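Local coordinates for EchA16_2 (Mycobacterium avium subsp. paratuberculosis, PDB 3QYR), which probably catalyses the reversible addition of water to the double bond of enoyl-CoA thioesters, at residues A35-D38 with R39-A43; A203-A206 with S207-I211; A218-W221 with Q222-M225. All coordinates share one frame; numbering follows the deposited sequence.

Side-chain packing one turn apart along a helix recurs in three places in this crotonase-like chain, and none of the three contacts closes a loop. Interaction 1, first from the N terminus, lies on helix 34-49, the crossover that links strand 18-23 to strand 55-60. Interactions 2 and 3 follow far along the chain on one long helix, 198-234, with centres 21 Å apart. The three are strictly in series, neither nested nor crossed, and their nearest atoms stay about 9 Å or more apart. Interaction 1 turns one side to the sheet of its own chain and another to nearby loops, whereas interactions 2 and 3 place the long helix against both its own chain and neighbouring subunits of the six-chain assembly.

Interaction 1. Residues A35-D38 with R39-A43; sequences ALRD and RFFGA
Arg37 and Phe41 meet one turn apart on helix 34-49, the helical crossover of a beta-alpha-beta unit that runs from strand 18-23 to strand 55-60. Their contact is made at the root of the arginine: Arg37 CB lies 4.0 Å from Phe41 CE2. Phe41 carries its CG opposite the carbonyl carbon and beside the backbone N (chi1 -66°), which turns the ring back toward the preceding turn; Phe41 CD2 thereby comes within 3.2 Å of Arg37 O. That oxygen also accepts the backbone bond from Phe41 N, at 2.9 Å, so main chain and ring converge on one carbonyl. One face of the Phe41 ring is met near its rim by Phe40 CD2, and Trp137 makes an edge-to-face contact with the same ring.

Phe40 takes a different rotamer, with CG trans to the backbone N (chi1 175°). Together with Leu36 it packs on Leu23 of strand 18-23, and Leu36 also reaches Leu10 of strand 10-15, so this side of the helix lies on the sheet.

Asp38 and Arg39 point elsewhere. Asp38 directs OD1 into a salt bridge with Arg86, a residue that the side chains of Arg37 and Phe41 also touch. The aliphatic part of Arg39 stays close to the turn before it, and its chain, bent at chi2 and chi3, then leads its guanidinium away. Besides accepting the bond from Arg39 N at 3.0 Å, Ala35 O is approached by Arg39 CG at 3.2 Å.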
# COMPACT_ATOMS: atom_id res chain seq x y z
N ALA A 35 -4.21 12.18 34.92
CA ALA A 35 -3.63 11.26 35.90
C ALA A 35 -3.94 9.77 35.54
O ALA A 35 -3.08 8.89 35.66
CB ALA A 35 -4.13 11.58 37.30
N LEU A 36 -5.15 9.50 35.08
CA LEU A 36 -5.52 8.13 34.81
C LEU A 36 -4.91 7.66 33.53
O LEU A 36 -4.58 6.49 33.41
CB LEU A 36 -7.03 7.91 34.77
CG LEU A 36 -7.46 6.46 34.48
CD1 LEU A 36 -6.84 5.46 35.53
CD2 LEU A 36 -8.96 6.36 34.45
N ARG A 37 -4.74 8.56 32.56
CA ARG A 37 -4.04 8.20 31.34
C ARG A 37 -2.58 7.87 31.64
O ARG A 37 -2.07 6.83 31.21
CB ARG A 37 -4.12 9.31 30.30
CG ARG A 37 -5.55 9.61 29.89
CD ARG A 37 -5.67 10.48 28.67
NE ARG A 37 -5.13 11.82 28.87
CZ ARG A 37 -5.81 12.88 29.32
NH1 ARG A 37 -7.10 12.81 29.65
NH2 ARG A 37 -5.20 14.05 29.40
N ASP A 38 -1.90 8.74 32.38
CA ASP A 38 -0.51 8.47 32.72
C ASP A 38 -0.43 7.11 33.42
O ASP A 38 0.45 6.32 33.12
CB ASP A 38 0.14 9.59 33.58
CG ASP A 38 0.28 10.94 32.81
OD1 ASP A 38 -0.03 10.99 31.59
OD2 ASP A 38 0.69 11.93 33.45
N ARG A 39 -1.40 6.83 34.29
CA ARG A 39 -1.40 5.58 35.06
C ARG A 39 -1.67 4.35 34.21
O ARG A 39 -1.02 3.31 34.39
CB ARG A 39 -2.42 5.65 36.20
CG ARG A 39 -1.90 6.48 37.38
CD ARG A 39 -1.27 5.62 38.47
NE ARG A 39 -2.30 5.29 39.48
CZ ARG A 39 -2.37 4.14 40.17
NH1 ARG A 39 -3.37 3.99 41.05
NH2 ARG A 39 -1.48 3.15 40.00
N PHE A 40 -2.62 4.49 33.28
CA PHE A 40 -3.03 3.37 32.47
C PHE A 40 -1.96 3.03 31.44
O PHE A 40 -1.48 1.90 31.36
CB PHE A 40 -4.35 3.69 31.78
CG PHE A 40 -4.81 2.62 30.82
CD1 PHE A 40 -5.38 1.46 31.29
CD2 PHE A 40 -4.63 2.77 29.44
CE1 PHE A 40 -5.81 0.47 30.41
CE2 PHE A 40 -5.06 1.77 28.54
CZ PHE A 40 -5.66 0.63 29.02
N PHE A 41 -1.58 4.03 30.66
CA PHE A 41 -0.56 3.82 29.64
C PHE A 41 0.78 3.38 30.24
O PHE A 41 1.45 2.50 29.70
CB PHE A 41 -0.40 5.05 28.74
CG PHE A 41 -1.61 5.33 27.90
CD1 PHE A 41 -2.05 4.40 26.97
CD2 PHE A 41 -2.33 6.50 28.03
CE1 PHE A 41 -3.14 4.65 26.18
CE2 PHE A 41 -3.42 6.76 27.27
CZ PHE A 41 -3.83 5.83 26.33
N GLY A 42 1.13 3.95 31.39
CA GLY A 42 2.34 3.54 32.11
C GLY A 42 2.26 2.06 32.47
O GLY A 42 3.22 1.31 32.27
N ALA A 43 1.10 1.63 32.97
CA ALA A 43 0.88 0.23 33.35
C ALA A 43 0.96 -0.74 32.16
O ALA A 43 1.43 -1.86 32.30
CB ALA A 43 -0.45 0.07 34.07

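Interaction 2. Residues A203-A206 with S207-I211; sequences ALLA and SYHRI
Ser207 opens the second segment with its N bonded to Ala203 O, while its CB rests 3.5 Å from Leu204 O. Tyr208 follows, its phenol ring lying alongside Leu204 and pointing the same way; Leu204 CG touches Tyr208 CE2 at 4.0 Å. Leu205 CA lies at the edge of that ring, near its plane, and the Tyr208 hydroxyl is hydrogen-bonded to Ser156 OG of the second subunit. This turn of helix 198-234, the long helix near the C terminus of this crotonase-like chain, therefore also forms part of a subunit interface. At His209 the imidazole swings back over the preceding turn, CG beside its own backbone N (chi1 -74°). Leu205 slants across it in a CH-pi contact, with Leu205 CG 4.0 Å from the His209 ring centroid and 27° off the normal. Leu205 O lies over one face near the rim, and His209 NE2 is hydrogen-bonded to Asp114 OD1, which helps to fix the ring's rotation. Arg210 bends at chi3 and folds back so that one face of its guanidinium lies over Ala206 O, while Arg210 NH2 approaches Ala206 CB at 4.1 Å. In the guanidinium plane, a water accepts from Arg210 NH1 at 2.9 Å and donates to Ala203 O.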
# COMPACT_ATOMS: atom_id res chain seq x y z
N ALA A 203 5.81 -14.38 19.30
CA ALA A 203 6.35 -14.17 17.96
C ALA A 203 5.16 -14.00 16.96
O ALA A 203 5.24 -13.20 16.04
CB ALA A 203 7.29 -15.29 17.55
N LEU A 204 4.06 -14.71 17.21
CA LEU A 204 2.91 -14.66 16.33
C LEU A 204 2.14 -13.38 16.54
O LEU A 204 1.77 -12.71 15.57
CB LEU A 204 1.98 -15.86 16.53
CG LEU A 204 0.78 -15.98 15.57
CD1 LEU A 204 1.17 -15.94 14.08
CD2 LEU A 204 0.02 -17.27 15.85
N LEU A 205 1.89 -13.03 17.80
CA LEU A 205 1.19 -11.77 18.08
C LEU A 205 1.95 -10.60 17.48
O LEU A 205 1.33 -9.71 16.86
CB LEU A 205 0.98 -11.53 19.58
CG LEU A 205 0.07 -10.32 19.95
CD1 LEU A 205 -1.26 -10.36 19.22
CD2 LEU A 205 -0.22 -10.24 21.45
N ALA A 206 3.28 -10.59 17.66
CA ALA A 206 4.11 -9.53 17.10
C ALA A 206 3.90 -9.49 15.60
O ALA A 206 3.73 -8.42 15.05
CB ALA A 206 5.63 -9.68 17.43
N SER A 207 3.89 -10.65 14.96
CA SER A 207 3.74 -10.68 13.51
C SER A 207 2.37 -10.17 13.17
O SER A 207 2.21 -9.37 12.25
CB SER A 207 3.93 -12.09 12.92
OG SER A 207 3.91 -11.99 11.50
N TYR A 208 1.37 -10.64 13.90
CA TYR A 208 0.02 -10.17 13.66
C TYR A 208 0.01 -8.66 13.72
O TYR A 208 -0.59 -8.03 12.85
CB TYR A 208 -0.98 -10.75 14.66
CG TYR A 208 -1.75 -12.00 14.29
CD1 TYR A 208 -2.39 -12.12 13.05
CD2 TYR A 208 -1.95 -13.00 15.22
CE1 TYR A 208 -3.16 -13.26 12.73
CE2 TYR A 208 -2.71 -14.11 14.94
CZ TYR A 208 -3.33 -14.24 13.70
OH TYR A 208 -4.07 -15.38 13.43
N HIS A 209 0.70 -8.09 14.71
CA HIS A 209 0.73 -6.61 14.90
C HIS A 209 1.43 -5.89 13.74
O HIS A 209 0.99 -4.81 13.34
CB HIS A 209 1.39 -6.18 16.22
CG HIS A 209 0.56 -6.43 17.44
ND1 HIS A 209 1.06 -6.26 18.72
CD2 HIS A 209 -0.72 -6.83 17.59
CE1 HIS A 209 0.11 -6.54 19.59
NE2 HIS A 209 -0.97 -6.92 18.94
N ARG A 210 2.51 -6.47 13.21
CA ARG A 210 3.22 -5.88 12.04
C ARG A 210 2.37 -5.88 10.77
O ARG A 210 2.33 -4.90 10.02
CB ARG A 210 4.57 -6.57 11.77
CG ARG A 210 5.75 -5.90 12.50
CD ARG A 210 7.11 -6.55 12.24
NE ARG A 210 7.08 -8.01 12.45
CZ ARG A 210 7.51 -8.66 13.53
NH1 ARG A 210 7.41 -10.01 13.59
NH2 ARG A 210 8.03 -7.99 14.56
N ILE A 211 1.70 -7.00 10.54
CA ILE A 211 0.82 -7.15 9.40
C ILE A 211 -0.32 -6.10 9.48
O ILE A 211 -0.54 -5.36 8.52
CB ILE A 211 0.28 -8.60 9.32
CG1 ILE A 211 1.45 -9.55 8.99
CG2 ILE A 211 -0.84 -8.71 8.31
CD1 ILE A 211 1.11 -11.02 9.06
O HOH W 1 7.44 -12.47 15.14

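Interaction 3. Residues A218-W221 with Q222-M225; sequences AGLW and QEAM
Trp221 and Met225 make the sulfur-aromatic and CH-pi part of this contact, one turn apart on helix 198-234. Met225 lies obliquely across one face of the indole. Its CG lies over that face near the rim on the pyrrole side, 3.5 Å from Trp221 NE1, and the chain then bends at chi2 (-56°) and chi3 to follow the ring surface. The methyl ends over the benzene portion in a CH-pi contact, Met225 CE being 4.0 Å from the centroid of the Trp221 six-membered ring and 21° off its normal. The sulfur completes a Met-aromatic contact from an oblique position, with Met225 SD 3.6 Å from Trp221 CZ2. In looser packing, Leu220 and Glu223 run side by side.

Polar bonding has two layers. In the backbone, Met225 N reaches Trp221 O at 2.8 Å and Glu223 N reaches Gly219 O at 2.7 Å. A water then bridges main chain to side chain, donating to Leu220 O and to OE1 at the end of the extended Glu223 chain.

Beyond the helix, the Glu223 carboxylate is held from both oxygens: OE1 accepts from Gly138 N and OE2 is bonded to Ser140 OG. Gln222 OE1 is bonded to Ser207 OG and Arg210 NE of the fourth subunit, and Trp221 packs on Ser217 of the third. Within its own chain, Leu220 rests on Val141 and Arg142 of helix 139-147.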
# COMPACT_ATOMS: atom_id res chain seq x y z
N ALA A 218 -1.08 4.20 7.04
CA ALA A 218 -1.49 5.30 6.16
C ALA A 218 -2.79 5.90 6.68
O ALA A 218 -2.94 7.10 6.69
CB ALA A 218 -1.65 4.86 4.71
N GLY A 219 -3.69 5.09 7.20
CA GLY A 219 -4.91 5.66 7.76
C GLY A 219 -4.72 6.49 9.04
O GLY A 219 -5.35 7.53 9.22
N LEU A 220 -3.88 5.99 9.95
CA LEU A 220 -3.59 6.71 11.18
C LEU A 220 -2.93 8.06 10.88
O LEU A 220 -3.34 9.08 11.45
CB LEU A 220 -2.76 5.85 12.12
CG LEU A 220 -3.50 4.58 12.59
CD1 LEU A 220 -2.55 3.62 13.33
CD2 LEU A 220 -4.73 4.93 13.44
N TRP A 221 -1.97 8.11 9.96
CA TRP A 221 -1.40 9.40 9.55
C TRP A 221 -2.51 10.37 9.03
O TRP A 221 -2.58 11.54 9.42
CB TRP A 221 -0.28 9.23 8.51
CG TRP A 221 0.30 10.53 8.08
CD1 TRP A 221 0.03 11.22 6.93
CD2 TRP A 221 1.20 11.34 8.82
NE1 TRP A 221 0.73 12.42 6.89
CE2 TRP A 221 1.44 12.51 8.06
CE3 TRP A 221 1.84 11.18 10.04
CZ2 TRP A 221 2.28 13.52 8.51
CZ3 TRP A 221 2.69 12.19 10.49
CH2 TRP A 221 2.88 13.35 9.73
N GLN A 222 -3.38 9.88 8.17
CA GLN A 222 -4.46 10.70 7.64
C GLN A 222 -5.46 11.11 8.74
O GLN A 222 -5.90 12.25 8.78
CB GLN A 222 -5.10 9.94 6.48
CG GLN A 222 -6.56 10.27 6.20
CD GLN A 222 -6.82 11.74 5.95
OE1 GLN A 222 -7.82 12.29 6.47
NE2 GLN A 222 -5.92 12.40 5.17
N GLU A 223 -5.76 10.21 9.67
CA GLU A 223 -6.54 10.58 10.85
C GLU A 223 -5.88 11.74 11.57
O GLU A 223 -6.56 12.70 11.91
CB GLU A 223 -6.70 9.40 11.80
CG GLU A 223 -7.36 9.80 13.09
CD GLU A 223 -7.53 8.65 14.04
OE1 GLU A 223 -6.57 8.41 14.81
OE2 GLU A 223 -8.64 8.02 14.04
N ALA A 224 -4.56 11.66 11.80
CA ALA A 224 -3.85 12.72 12.54
C ALA A 224 -3.89 14.01 11.75
O ALA A 224 -4.23 15.04 12.31
CB ALA A 224 -2.42 12.34 12.91
N MET A 225 -3.59 13.97 10.45
CA MET A 225 -3.64 15.21 9.63
C MET A 225 -5.02 15.83 9.61
O MET A 225 -5.15 17.06 9.74
CB MET A 225 -3.19 14.95 8.20
CG MET A 225 -1.68 14.62 8.02
SD MET A 225 -0.49 15.85 8.67
CE MET A 225 -0.41 15.30 10.44
O HOH W 2 -3.98 8.83 14.14